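Local coordinates for DUF411 domain-containing protein (Pseudomonas aeruginosa, PDB 6WIS), which probably serves in copper resistance, holding a cysteine-bridged cluster of four copper ions in a small mixed alpha/beta fold, at residues W19-F28 with V64-L74; P48-T56 with G84-V92. All coordinates share one frame; numbering follows the deposited sequence.

Interaction 1. Residues W19-F28 with V64-L74; sequences WIKHLEANGF and VEGHVPAADIL. With ZN (zinc ion), chain J; ZN (zinc ion), chain M; CU (copper (II) ion), chain D.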
ATOM      1  N   TRP A  19       6.949  -0.157   7.509  1.00 22.14           N
ATOM      2  CA  TRP A  19       6.787  -0.243   6.055  1.00 24.46           C
ATOM      3  C   TRP A  19       7.484   0.922   5.343  1.00 23.72           C
ATOM      4  O   TRP A  19       8.161   0.728   4.324  1.00 24.17           O
ATOM      5  CB  TRP A  19       5.302  -0.277   5.726  1.00 22.38           C
ATOM      6  CG  TRP A  19       4.945  -0.372   4.303  1.00 21.74           C
ATOM      7  CD1 TRP A  19       5.039  -1.477   3.507  1.00 22.55           C
ATOM      8  CD2 TRP A  19       4.377   0.669   3.492  1.00 22.94           C
ATOM      9  NE1 TRP A  19       4.561  -1.183   2.234  1.00 22.64           N
ATOM     10  CE2 TRP A  19       4.133   0.121   2.213  1.00 23.00           C
ATOM     11  CE3 TRP A  19       4.029   2.009   3.732  1.00 25.71           C
ATOM     12  CZ2 TRP A  19       3.558   0.867   1.177  1.00 24.54           C
ATOM     13  CZ3 TRP A  19       3.454   2.754   2.695  1.00 20.83           C
ATOM     14  CH2 TRP A  19       3.236   2.187   1.434  1.00 22.07           C
ATOM     15  N   ILE A  20       7.347   2.137   5.881  1.00 23.43           N
ATOM     16  CA  ILE A  20       8.054   3.281   5.312  1.00 26.90           C
ATOM     17  C   ILE A  20       9.564   3.028   5.306  1.00 32.26           C
ATOM     18  O   ILE A  20      10.261   3.360   4.336  1.00 29.55           O
ATOM     19  CB  ILE A  20       7.673   4.556   6.083  1.00 28.91           C
ATOM     20  CG1 ILE A  20       6.228   4.941   5.748  1.00 26.18           C
ATOM     21  CG2 ILE A  20       8.667   5.681   5.812  1.00 29.55           C
ATOM     22  CD1 ILE A  20       5.685   6.118   6.581  1.00 26.53           C
ATOM     23  N   LYS A  21      10.089   2.391   6.359  1.00 29.02           N
ATOM     24  CA  LYS A  21      11.534   2.158   6.405  1.00 32.23           C
ATOM     25  C   LYS A  21      11.967   1.126   5.372  1.00 28.40           C
ATOM     26  O   LYS A  21      13.032   1.272   4.775  1.00 31.50           O
ATOM     27  CB  LYS A  21      11.962   1.763   7.826  1.00 31.21           C
ATOM     28  CG  LYS A  21      12.000   2.973   8.770  1.00 36.29           C
ATOM     29  CD  LYS A  21      12.323   2.636  10.225  1.00 43.86           C
ATOM     30  CE  LYS A  21      13.761   2.158  10.375  1.00 63.35           C
ATOM     31  NZ  LYS A  21      14.210   2.035  11.798  1.00 66.84           N
ATOM     32  N   HIS A  22      11.130   0.118   5.100  1.00 26.67           N
ATOM     33  CA  HIS A  22      11.410  -0.837   4.027  1.00 31.18           C
ATOM     34  C   HIS A  22      11.398  -0.169   2.654  1.00 33.07           C
ATOM     35  O   HIS A  22      12.203  -0.519   1.776  1.00 31.83           O
ATOM     36  CB  HIS A  22      10.380  -1.982   4.050  1.00 30.27           C
ATOM     37  CG  HIS A  22      10.560  -2.948   5.179  1.00 32.49           C
ATOM     38  ND1 HIS A  22      11.000  -4.238   4.989  1.00 39.05           N
ATOM     39  CD2 HIS A  22      10.342  -2.818   6.510  1.00 29.63           C
ATOM     40  CE1 HIS A  22      11.047  -4.863   6.150  1.00 37.73           C
ATOM     41  NE2 HIS A  22      10.660  -4.023   7.090  1.00 35.72           N
ATOM     42  N   LEU A  23      10.463   0.760   2.429  1.00 28.52           N
ATOM     43  CA  LEU A  23      10.447   1.496   1.167  1.00 30.25           C
ATOM     44  C   LEU A  23      11.709   2.325   1.003  1.00 28.52           C
ATOM     45  O   LEU A  23      12.318   2.338  -0.072  1.00 29.74           O
ATOM     46  CB  LEU A  23       9.209   2.403   1.074  1.00 26.19           C
ATOM     47  CG  LEU A  23       7.835   1.723   1.057  1.00 28.12           C
ATOM     48  CD1 LEU A  23       6.751   2.756   0.835  1.00 30.86           C
ATOM     49  CD2 LEU A  23       7.770   0.646  -0.013  1.00 27.15           C
ATOM     50  N   GLU A  24      12.095   3.053   2.054  1.00 27.90           N
ATOM     51  CA  GLU A  24      13.307   3.866   2.014  1.00 33.95           C
ATOM     52  C   GLU A  24      14.534   3.020   1.702  1.00 38.52           C
ATOM     53  O   GLU A  24      15.380   3.413   0.886  1.00 40.05           O
ATOM     54  CB  GLU A  24      13.488   4.594   3.346  1.00 32.53           C
ATOM     55  CG  GLU A  24      12.411   5.602   3.614  1.00 31.70           C
ATOM     56  CD  GLU A  24      12.628   6.331   4.913  1.00 37.78           C
ATOM     57  OE1 GLU A  24      13.132   5.713   5.879  1.00 41.14           O
ATOM     58  OE2 GLU A  24      12.293   7.530   4.967  1.00 46.10           O
ATOM     59  N   ALA A  25      14.664   1.867   2.368  1.00 32.97           N
ATOM     60  CA  ALA A  25      15.731   0.921   2.060  1.00 39.45           C
ATOM     61  C   ALA A  25      15.626   0.371   0.648  1.00 39.38           C
ATOM     62  O   ALA A  25      16.588  -0.229   0.160  1.00 35.19           O
ATOM     63  CB  ALA A  25      15.732  -0.245   3.058  1.00 32.77           C
ATOM     64  N   ASN A  26      14.490   0.541  -0.018  1.00 34.07           N
ATOM     65  CA  ASN A  26      14.363   0.148  -1.412  1.00 33.39           C
ATOM     66  C   ASN A  26      14.538   1.323  -2.369  1.00 37.89           C
ATOM     67  O   ASN A  26      14.311   1.171  -3.574  1.00 41.42           O
ATOM     68  CB  ASN A  26      13.021  -0.546  -1.644  1.00 36.80           C
ATOM     69  CG  ASN A  26      13.053  -1.992  -1.225  1.00 44.79           C
ATOM     70  OD1 ASN A  26      13.516  -2.842  -1.984  1.00 43.25           O
ATOM     71  ND2 ASN A  26      12.590  -2.284  -0.003  1.00 39.20           N
ATOM     72  N   GLY A  27      14.958   2.484  -1.866  1.00 37.10           N
ATOM     73  CA  GLY A  27      15.231   3.619  -2.720  1.00 39.40           C
ATOM     74  C   GLY A  27      14.110   4.627  -2.877  1.00 38.09           C
ATOM     75  O   GLY A  27      14.313   5.650  -3.553  1.00 35.75           O
ATOM     76  N   PHE A  28      12.935   4.383  -2.292  1.00 29.72           N
ATOM     77  CA  PHE A  28      11.859   5.368  -2.373  1.00 29.09           C
ATOM     78  C   PHE A  28      12.176   6.579  -1.504  1.00 32.52           C
ATOM     79  O   PHE A  28      12.608   6.448  -0.352  1.00 32.00           O
ATOM     80  CB  PHE A  28      10.530   4.776  -1.909  1.00 27.16           C
ATOM     81  CG  PHE A  28       9.912   3.791  -2.863  1.00 28.31           C
ATOM     82  CD1 PHE A  28      10.417   2.511  -2.989  1.00 30.98           C
ATOM     83  CD2 PHE A  28       8.781   4.127  -3.580  1.00 28.68           C
ATOM     84  CE1 PHE A  28       9.826   1.603  -3.831  1.00 32.45           C
ATOM     85  CE2 PHE A  28       8.197   3.228  -4.440  1.00 34.21           C
ATOM     86  CZ  PHE A  28       8.722   1.957  -4.563  1.00 34.00           C
ATOM     87  N   VAL A  64      -1.711   3.164  -2.997  1.00 26.88           N
ATOM     88  CA  VAL A  64      -0.995   1.992  -2.494  1.00 20.73           C
ATOM     89  C   VAL A  64      -1.580   1.772  -1.108  1.00 24.71           C
ATOM     90  O   VAL A  64      -1.275   2.524  -0.181  1.00 23.69           O
ATOM     91  CB  VAL A  64       0.523   2.212  -2.423  1.00 23.57           C
ATOM     92  CG1 VAL A  64       1.225   0.980  -1.817  1.00 19.87           C
ATOM     93  CG2 VAL A  64       1.113   2.559  -3.849  1.00 21.70           C
ATOM     94  N   GLU A  65      -2.482   0.809  -0.977  1.00 26.26           N
ATOM     95  CA  GLU A  65      -3.240   0.618   0.252  1.00 24.63           C
ATOM     96  C   GLU A  65      -2.591  -0.498   1.056  1.00 24.06           C
ATOM     97  O   GLU A  65      -2.525  -1.642   0.598  1.00 22.74           O
ATOM     98  CB  GLU A  65      -4.702   0.287  -0.058  1.00 25.38           C
ATOM     99  CG  GLU A  65      -5.590   0.162   1.179  1.00 22.38           C
ATOM    100  CD  GLU A  65      -5.804   1.497   1.892  1.00 30.98           C
ATOM    101  OE1 GLU A  65      -5.452   2.528   1.282  1.00 31.71           O
ATOM    102  OE2 GLU A  65      -6.321   1.522   3.051  1.00 26.44           O
ATOM    103  N   GLY A  66      -2.096  -0.169   2.233  1.00 24.66           N
ATOM    104  CA  GLY A  66      -1.551  -1.215   3.076  1.00 21.90           C
ATOM    105  C   GLY A  66      -0.120  -1.636   2.748  1.00 25.88           C
ATOM    106  O   GLY A  66       0.665  -0.941   2.079  1.00 23.27           O
ATOM    107  N   HIS A  67       0.225  -2.808   3.270  1.00 22.68           N
ATOM    108  CA  HIS A  67       1.609  -3.282   3.294  1.00 24.77           C
ATOM    109  C   HIS A  67       2.004  -3.953   1.970  1.00 26.35           C
ATOM    110  O   HIS A  67       2.376  -5.124   1.916  1.00 23.94           O
ATOM    111  CB  HIS A  67       1.785  -4.200   4.498  1.00 24.47           C
ATOM    112  CG  HIS A  67       1.732  -3.464   5.805  1.00 22.94           C
ATOM    113  ND1 HIS A  67       2.863  -2.985   6.432  1.00 24.55           N
ATOM    114  CD2 HIS A  67       0.688  -3.068   6.566  1.00 20.60           C
ATOM    115  CE1 HIS A  67       2.519  -2.334   7.528  1.00 26.88           C
ATOM    116  NE2 HIS A  67       1.203  -2.364   7.635  1.00 21.12           N
ATOM    117  N   VAL A  68       1.929  -3.168   0.893  1.00 27.18           N
ATOM    118  CA  VAL A  68       2.332  -3.641  -0.446  1.00 23.12           C
ATOM    119  C   VAL A  68       3.855  -3.706  -0.524  1.00 24.03           C
ATOM    120  O   VAL A  68       4.528  -2.712  -0.198  1.00 23.51           O
ATOM    121  CB  VAL A  68       1.789  -2.711  -1.531  1.00 24.89           C
ATOM    122  CG1 VAL A  68       2.183  -3.255  -2.921  1.00 19.92           C
ATOM    123  CG2 VAL A  68       0.239  -2.523  -1.429  1.00 23.99           C
ATOM    124  N   PRO A  69       4.443  -4.820  -0.958  1.00 22.93           N
ATOM    125  CA  PRO A  69       5.904  -4.866  -1.106  1.00 23.45           C
ATOM    126  C   PRO A  69       6.387  -3.893  -2.175  1.00 26.12           C
ATOM    127  O   PRO A  69       5.696  -3.632  -3.162  1.00 20.48           O
ATOM    128  CB  PRO A  69       6.168  -6.324  -1.520  1.00 25.23           C
ATOM    129  CG  PRO A  69       4.998  -7.088  -0.895  1.00 28.18           C
ATOM    130  CD  PRO A  69       3.830  -6.151  -1.132  1.00 24.65           C
ATOM    131  N   ALA A  70       7.615  -3.397  -1.986  1.00 25.58           N
ATOM    132  CA  ALA A  70       8.196  -2.424  -2.912  1.00 25.37           C
ATOM    133  C   ALA A  70       8.159  -2.908  -4.361  1.00 29.98           C
ATOM    134  O   ALA A  70       7.799  -2.148  -5.268  1.00 28.82           O
ATOM    135  CB  ALA A  70       9.634  -2.103  -2.494  1.00 26.49           C
ATOM    136  N   ALA A  71       8.530  -4.172  -4.598  1.00 26.36           N
ATOM    137  CA  ALA A  71       8.564  -4.706  -5.964  1.00 30.45           C
ATOM    138  C   ALA A  71       7.191  -4.692  -6.628  1.00 28.79           C
ATOM    139  O   ALA A  71       7.086  -4.507  -7.848  1.00 27.86           O
ATOM    140  CB  ALA A  71       9.121  -6.135  -5.977  1.00 33.28           C
ATOM    141  N   ASP A  72       6.127  -4.856  -5.853  1.00 26.32           N
ATOM    142  CA  ASP A  72       4.797  -4.810  -6.446  1.00 29.95           C
ATOM    143  C   ASP A  72       4.317  -3.390  -6.665  1.00 24.80           C
ATOM    144  O   ASP A  72       3.471  -3.177  -7.535  1.00 28.26           O
ATOM    145  CB  ASP A  72       3.807  -5.588  -5.574  1.00 26.79           C
ATOM    146  CG  ASP A  72       4.243  -7.028  -5.372  1.00 32.59           C
ATOM    147  OD1 ASP A  72       4.687  -7.636  -6.361  1.00 32.30           O
ATOM    148  OD2 ASP A  72       4.166  -7.562  -4.237  1.00 32.91           O
ATOM    149  N   ILE A  73       4.846  -2.422  -5.911  1.00 22.07           N
ATOM    150  CA  ILE A  73       4.581  -1.021  -6.221  1.00 23.68           C
ATOM    151  C   ILE A  73       5.179  -0.669  -7.579  1.00 26.77           C
ATOM    152  O   ILE A  73       4.549   0.033  -8.383  1.00 27.83           O
ATOM    153  CB  ILE A  73       5.115  -0.097  -5.109  1.00 24.97           C
ATOM    154  CG1 ILE A  73       4.370  -0.321  -3.779  1.00 25.27           C
ATOM    155  CG2 ILE A  73       4.928   1.368  -5.500  1.00 25.22           C
ATOM    156  CD1 ILE A  73       4.965   0.571  -2.593  1.00 24.41           C
ATOM    157  N   LEU A  74       6.374  -1.195  -7.883  1.00 26.87           N
ATOM    158  CA  LEU A  74       6.961  -0.975  -9.209  1.00 31.89           C
ATOM    159  C   LEU A  74       6.087  -1.582 -10.314  1.00 36.43           C
ATOM    160  O   LEU A  74       5.904  -0.965 -11.372  1.00 35.61           O
ATOM    161  CB  LEU A  74       8.395  -1.538  -9.278  1.00 24.40           C
ATOM    162  CG  LEU A  74       9.455  -1.054  -8.266  1.00 30.97           C
ATOM    163  CD1 LEU A  74      10.822  -1.769  -8.464  1.00 32.80           C
ATOM    164  CD2 LEU A  74       9.641   0.483  -8.260  1.00 31.03           C
TER
HETATM  165 ZN    ZN J 208      10.463  -4.289   9.085  1.00 31.00          ZN
HETATM  166 ZN    ZN M 211      12.172   7.841   7.474  1.00 90.94          ZN
HETATM  167 CU    CU D 202       0.223  -1.441   9.256  1.00 26.31          CU
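The one hydrogen bond across this contact runs from W19 to the backbone of V68: NE1 meets V68 O at 2.9 Å, almost straight at the hydrogen (169°). The oxygen lies in the indole plane, although the nitrogen stands above the plane of the V68 carbonyl. Tryptophan suits this place because it pairs a wide apolar surface with a single N-H that satisfies a carbonyl of the buried loop.

The indole is also gripped on its faces. G66 O sits over one face near the rim, and L23 CD1 covers the opposite one. H67 CA makes an off-centre CH-pi contact with the five-membered ring, while the H67 imidazole is steeply inclined to it. With CG anti to the backbone N (chi1 -180°), the indole swings from the helix against the loop before helix 70-77. H67 turns its NE2 to a copper ion, 2.1 Å away, which C15 and C54 also bind, and its ND1 is hydrogen-bonded to P95 O.

Helix 14-24 and helix 70-77 lie against the mixed sheet, their short segments crossing at -66° with axes 11.3 Å apart; a Schellman motif with G27 at C-prime ends the first.

Apolar packing fills the angle between them. I73 CD1 meets L23 CD2 at 3.8 Å and also touches the indole, and its other branch, CG2, packs on F28. A70 is small enough to let L23 and F28 close over its methyl. The amide of N26 is laid on the same methyl, N26 CG coming to 3.6 Å from A70 CB.

Interaction 2. Residues P48-T56 with G84-V92; sequences PYSMGSCHT and GAAVPGMPV. With CU (copper (II) ion), chain C; CU (copper (II) ion), chain D; CU (copper (II) ion), chain F.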
ATOM      1  N   PRO A  48     -11.575   0.732  -2.362  1.00 36.50           N
ATOM      2  CA  PRO A  48     -12.852   0.077  -2.045  1.00 31.56           C
ATOM      3  C   PRO A  48     -13.009  -0.175  -0.557  1.00 34.68           C
ATOM      4  O   PRO A  48     -12.062  -0.550   0.147  1.00 32.44           O
ATOM      5  CB  PRO A  48     -12.782  -1.247  -2.821  1.00 34.51           C
ATOM      6  CG  PRO A  48     -11.739  -1.000  -3.889  1.00 39.23           C
ATOM      7  CD  PRO A  48     -10.725  -0.136  -3.190  1.00 33.37           C
ATOM      8  N   TYR A  49     -14.244  -0.011  -0.109  1.00 35.30           N
ATOM      9  CA  TYR A  49     -14.689  -0.128   1.267  1.00 37.25           C
ATOM     10  C   TYR A  49     -13.947  -1.193   2.077  1.00 47.31           C
ATOM     11  O   TYR A  49     -13.209  -0.858   3.014  1.00 53.08           O
ATOM     12  CB  TYR A  49     -16.207  -0.379   1.229  1.00 42.16           C
ATOM     13  CG  TYR A  49     -16.891  -0.422   2.564  1.00 40.07           C
ATOM     14  CD1 TYR A  49     -16.773   0.628   3.468  1.00 46.08           C
ATOM     15  CD2 TYR A  49     -17.685  -1.506   2.915  1.00 46.84           C
ATOM     16  CE1 TYR A  49     -17.409   0.590   4.706  1.00 38.31           C
ATOM     17  CE2 TYR A  49     -18.327  -1.554   4.144  1.00 47.73           C
ATOM     18  CZ  TYR A  49     -18.187  -0.508   5.032  1.00 38.59           C
ATOM     19  OH  TYR A  49     -18.823  -0.567   6.248  1.00 48.25           O
ATOM     20  N   SER A  50     -14.100  -2.473   1.728  1.00 44.56           N
ATOM     21  CA  SER A  50     -13.476  -3.537   2.510  1.00 42.17           C
ATOM     22  C   SER A  50     -12.104  -3.929   1.974  1.00 47.22           C
ATOM     23  O   SER A  50     -11.686  -5.094   2.102  1.00 41.84           O
ATOM     24  CB  SER A  50     -14.389  -4.761   2.576  1.00 43.54           C
ATOM     25  OG  SER A  50     -14.187  -5.566   1.419  1.00 60.62           O
HETATM   26  N   MSE A  51     -11.400  -2.959   1.423  1.00 41.02           N
HETATM   27  CA  MSE A  51     -10.032  -3.221   0.948  1.00 37.92           C
HETATM   28  C   MSE A  51      -9.101  -2.276   1.701  1.00 32.74           C
HETATM   29  O   MSE A  51      -7.957  -2.230   1.358  1.00 29.80           O
HETATM   30  CB  MSE A  51      -9.948  -2.997  -0.555  1.00 37.20           C
HETATM   31  CG  MSE A  51      -9.643  -4.258  -1.303  1.00 53.77           C
HETATM   32 SE   MSE A  51      -9.600  -4.036  -3.219  0.62 54.17          SE
HETATM   33  CE  MSE A  51     -10.729  -5.447  -3.915  1.00 34.95           C
ATOM     34  N   GLY A  52      -9.634  -1.569   2.695  1.00 30.23           N
ATOM     35  CA  GLY A  52      -8.837  -0.621   3.445  1.00 27.82           C
ATOM     36  C   GLY A  52      -7.818  -1.292   4.346  1.00 28.76           C
ATOM     37  O   GLY A  52      -7.908  -2.464   4.711  1.00 30.14           O
ATOM     38  N   SER A  53      -6.823  -0.507   4.737  1.00 27.79           N
ATOM     39  CA  SER A  53      -5.755  -0.993   5.588  1.00 25.68           C
ATOM     40  C   SER A  53      -5.430   0.143   6.541  1.00 26.90           C
ATOM     41  O   SER A  53      -6.246   1.051   6.742  1.00 27.76           O
ATOM     42  CB  SER A  53      -4.574  -1.473   4.722  1.00 26.83           C
ATOM     43  OG  SER A  53      -3.566  -2.100   5.488  1.00 25.40           O
ATOM     44  N   CYS A  54      -4.226   0.111   7.120  1.00 24.12           N
ATOM     45  CA  CYS A  54      -3.808   1.062   8.151  1.00 23.74           C
ATOM     46  C   CYS A  54      -3.131   2.318   7.593  1.00 26.50           C
ATOM     47  O   CYS A  54      -2.873   3.270   8.348  1.00 20.46           O
ATOM     48  CB  CYS A  54      -2.846   0.343   9.107  1.00 25.58           C
ATOM     49  SG  CYS A  54      -1.588  -0.582   8.143  1.00 27.53           S
ATOM     50  N   HIS A  55      -2.789   2.334   6.308  1.00 22.14           N
ATOM     51  CA  HIS A  55      -2.180   3.522   5.719  1.00 21.27           C
ATOM     52  C   HIS A  55      -2.498   3.540   4.226  1.00 23.48           C
ATOM     53  O   HIS A  55      -2.839   2.513   3.644  1.00 22.65           O
ATOM     54  CB  HIS A  55      -0.658   3.545   5.942  1.00 22.50           C
ATOM     55  CG  HIS A  55       0.073   2.434   5.240  1.00 20.96           C
ATOM     56  ND1 HIS A  55       0.622   1.358   5.907  1.00 23.70           N
ATOM     57  CD2 HIS A  55       0.329   2.226   3.923  1.00 22.57           C
ATOM     58  CE1 HIS A  55       1.190   0.537   5.039  1.00 23.22           C
ATOM     59  NE2 HIS A  55       1.009   1.029   3.823  1.00 23.54           N
ATOM     60  N   THR A  56      -2.357   4.709   3.606  1.00 21.84           N
ATOM     61  CA  THR A  56      -2.619   4.874   2.177  1.00 21.13           C
ATOM     62  C   THR A  56      -1.478   5.690   1.582  1.00 22.74           C
ATOM     63  O   THR A  56      -1.250   6.822   2.014  1.00 24.37           O
ATOM     64  CB  THR A  56      -3.954   5.578   1.913  1.00 27.01           C
ATOM     65  OG1 THR A  56      -5.021   4.880   2.586  1.00 28.48           O
ATOM     66  CG2 THR A  56      -4.239   5.601   0.407  1.00 26.09           C
ATOM     67  N   GLY A  84      -4.462   1.569  -8.736  1.00 32.54           N
ATOM     68  CA  GLY A  84      -4.064   1.342  -7.357  1.00 30.10           C
ATOM     69  C   GLY A  84      -3.861  -0.137  -7.103  1.00 27.21           C
ATOM     70  O   GLY A  84      -4.254  -0.989  -7.905  1.00 27.58           O
ATOM     71  N   ALA A  85      -3.183  -0.423  -5.990  1.00 24.72           N
ATOM     72  CA  ALA A  85      -3.039  -1.789  -5.501  1.00 27.36           C
ATOM     73  C   ALA A  85      -3.200  -1.768  -3.989  1.00 25.38           C
ATOM     74  O   ALA A  85      -2.821  -0.794  -3.335  1.00 23.15           O
ATOM     75  CB  ALA A  85      -1.700  -2.401  -5.876  1.00 24.78           C
ATOM     76  N   ALA A  86      -3.794  -2.833  -3.449  1.00 23.15           N
ATOM     77  CA  ALA A  86      -4.123  -2.929  -2.031  1.00 28.76           C
ATOM     78  C   ALA A  86      -3.690  -4.279  -1.489  1.00 24.45           C
ATOM     79  O   ALA A  86      -3.851  -5.314  -2.163  1.00 24.96           O
ATOM     80  CB  ALA A  86      -5.654  -2.768  -1.770  1.00 21.79           C
ATOM     81  N   VAL A  87      -3.149  -4.262  -0.271  1.00 24.15           N
ATOM     82  CA  VAL A  87      -3.131  -5.430   0.610  1.00 24.90           C
ATOM     83  C   VAL A  87      -4.098  -5.128   1.752  1.00 25.45           C
ATOM     84  O   VAL A  87      -3.745  -4.395   2.687  1.00 25.60           O
ATOM     85  CB  VAL A  87      -1.732  -5.747   1.151  1.00 26.23           C
ATOM     86  CG1 VAL A  87      -1.828  -6.907   2.151  1.00 24.83           C
ATOM     87  CG2 VAL A  87      -0.750  -6.058   0.002  1.00 20.99           C
ATOM     88  N   PRO A  88      -5.332  -5.623   1.702  1.00 23.05           N
ATOM     89  CA  PRO A  88      -6.313  -5.247   2.730  1.00 24.89           C
ATOM     90  C   PRO A  88      -5.894  -5.726   4.115  1.00 25.29           C
ATOM     91  O   PRO A  88      -5.177  -6.719   4.263  1.00 25.83           O
ATOM     92  CB  PRO A  88      -7.595  -5.947   2.267  1.00 25.47           C
ATOM     93  CG  PRO A  88      -7.399  -6.155   0.800  1.00 30.31           C
ATOM     94  CD  PRO A  88      -5.929  -6.426   0.625  1.00 23.62           C
ATOM     95  N   GLY A  89      -6.338  -5.004   5.136  1.00 26.68           N
ATOM     96  CA  GLY A  89      -6.021  -5.466   6.475  1.00 25.18           C
ATOM     97  C   GLY A  89      -4.545  -5.312   6.802  1.00 30.12           C
ATOM     98  O   GLY A  89      -3.844  -4.417   6.300  1.00 29.48           O
HETATM   99  N   MSE A  90      -4.057  -6.202   7.660  1.00 25.76           N
HETATM  100  CA  MSE A  90      -2.647  -6.180   8.025  1.00 28.11           C
HETATM  101  C   MSE A  90      -2.152  -7.594   8.223  1.00 30.57           C
HETATM  102  O   MSE A  90      -2.006  -8.041   9.359  1.00 30.88           O
HETATM  103  CB  MSE A  90      -2.406  -5.361   9.306  1.00 29.83           C
HETATM  104  CG  MSE A  90      -2.862  -3.911   9.280  1.00 28.08           C
HETATM  105 SE   MSE A  90      -2.517  -2.955  10.984  0.75 32.91          SE
HETATM  106  CE  MSE A  90      -3.569  -4.080  12.199  1.00 30.19           C
ATOM    107  N   PRO A  91      -1.897  -8.301   7.119  1.00 28.23           N
ATOM    108  CA  PRO A  91      -1.461  -9.704   7.225  1.00 27.90           C
ATOM    109  C   PRO A  91      -0.059  -9.789   7.805  1.00 31.39           C
ATOM    110  O   PRO A  91       0.846  -9.064   7.383  1.00 27.41           O
ATOM    111  CB  PRO A  91      -1.502 -10.206   5.780  1.00 26.30           C
ATOM    112  CG  PRO A  91      -1.443  -8.966   4.944  1.00 27.49           C
ATOM    113  CD  PRO A  91      -2.124  -7.887   5.726  1.00 26.36           C
ATOM    114  N   VAL A  92       0.107 -10.665   8.795  1.00 27.96           N
ATOM    115  CA  VAL A  92       1.428 -10.847   9.394  1.00 30.82           C
ATOM    116  C   VAL A  92       2.366 -11.437   8.342  1.00 27.28           C
ATOM    117  O   VAL A  92       1.977 -12.304   7.555  1.00 31.84           O
ATOM    118  CB  VAL A  92       1.337 -11.739  10.650  1.00 29.96           C
ATOM    119  CG1 VAL A  92       2.729 -12.046  11.213  1.00 29.75           C
ATOM    120  CG2 VAL A  92       0.508 -11.068  11.724  1.00 32.48           C
TER
HETATM  121 CU    CU C 201      -0.075   1.084   7.964  1.00 23.20          CU
HETATM  122 CU    CU D 202       0.223  -1.441   9.256  1.00 26.31          CU
HETATM  123 CU    CU F 204      -0.226  -3.454  11.576  1.00 31.97          CU
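M51, a selenomethionine, lies side by side with P88, the two side chains pointing the same way, and M51 CG comes to 3.6 Å from P88 CG. The flexible, unbranched chain lies alongside the rigid pyrrolidine ring, and beyond CG its end leads away. A86, in strand 84-86, turns its methyl toward M51 O. That oxygen is buried here and has no polar partner in the model.

S53 points its side chain at the opposing backbone. Its hydroxyl, anti to the backbone N (chi1 -173°), donates to G89 O in a hydrogen bond whose 2.5 Å from OG is so short that the exact distance is doubtful. Beside it G89 N donates to G52 O at 3.0 Å, nearly straight at the hydrogen (178°), so that successive residues of one loop hold both backbone polar groups of G89. Glycine suits this turn of the chain, for G89 has a positive phi (70°).

The loop running into strand 55-59 and the one leaving strand 84-86, both strands of the mixed sheet, meet beside the cysteine-bridged copper cluster. C54 SG bridges two copper ions, 2.3 Å from each, and H55 ND1 joins it on one of them, where C16 completes the set. Soft thiolate and selenoether donors and borderline imidazole nitrogen are all good ligands for copper.

M90, also selenomethionine, lies against C54: M90 CG is 3.7 Å from C54 SG. Its SE binds another copper ion at 2.4 Å, together with C15 and M97, and the bend at chi3 turns the methyl aside from the SE-copper bond.

Interaction 1 is the more deeply buried contact, packing helix 14-24 against strand 62-65, the loop after it and helix 70-77, whereas interaction 2 is a partly buried meeting of loops toward the surface. Aromatic and aliphatic packing dominates the first, where H67 is the one touching residue that binds copper; the second relies on backbone-directed bonds, with C54 and M90 as copper ligands among its touching residues. Strand 62-65 lies between 55-59 and 84-86, and the contacts touch directly. E65 probably hydrogen-bonds through its two carboxylate oxygens to S53 N and T56 OG1, and the W19 ring stacks on H55. One copper ion joins them, bound by H67 and C54.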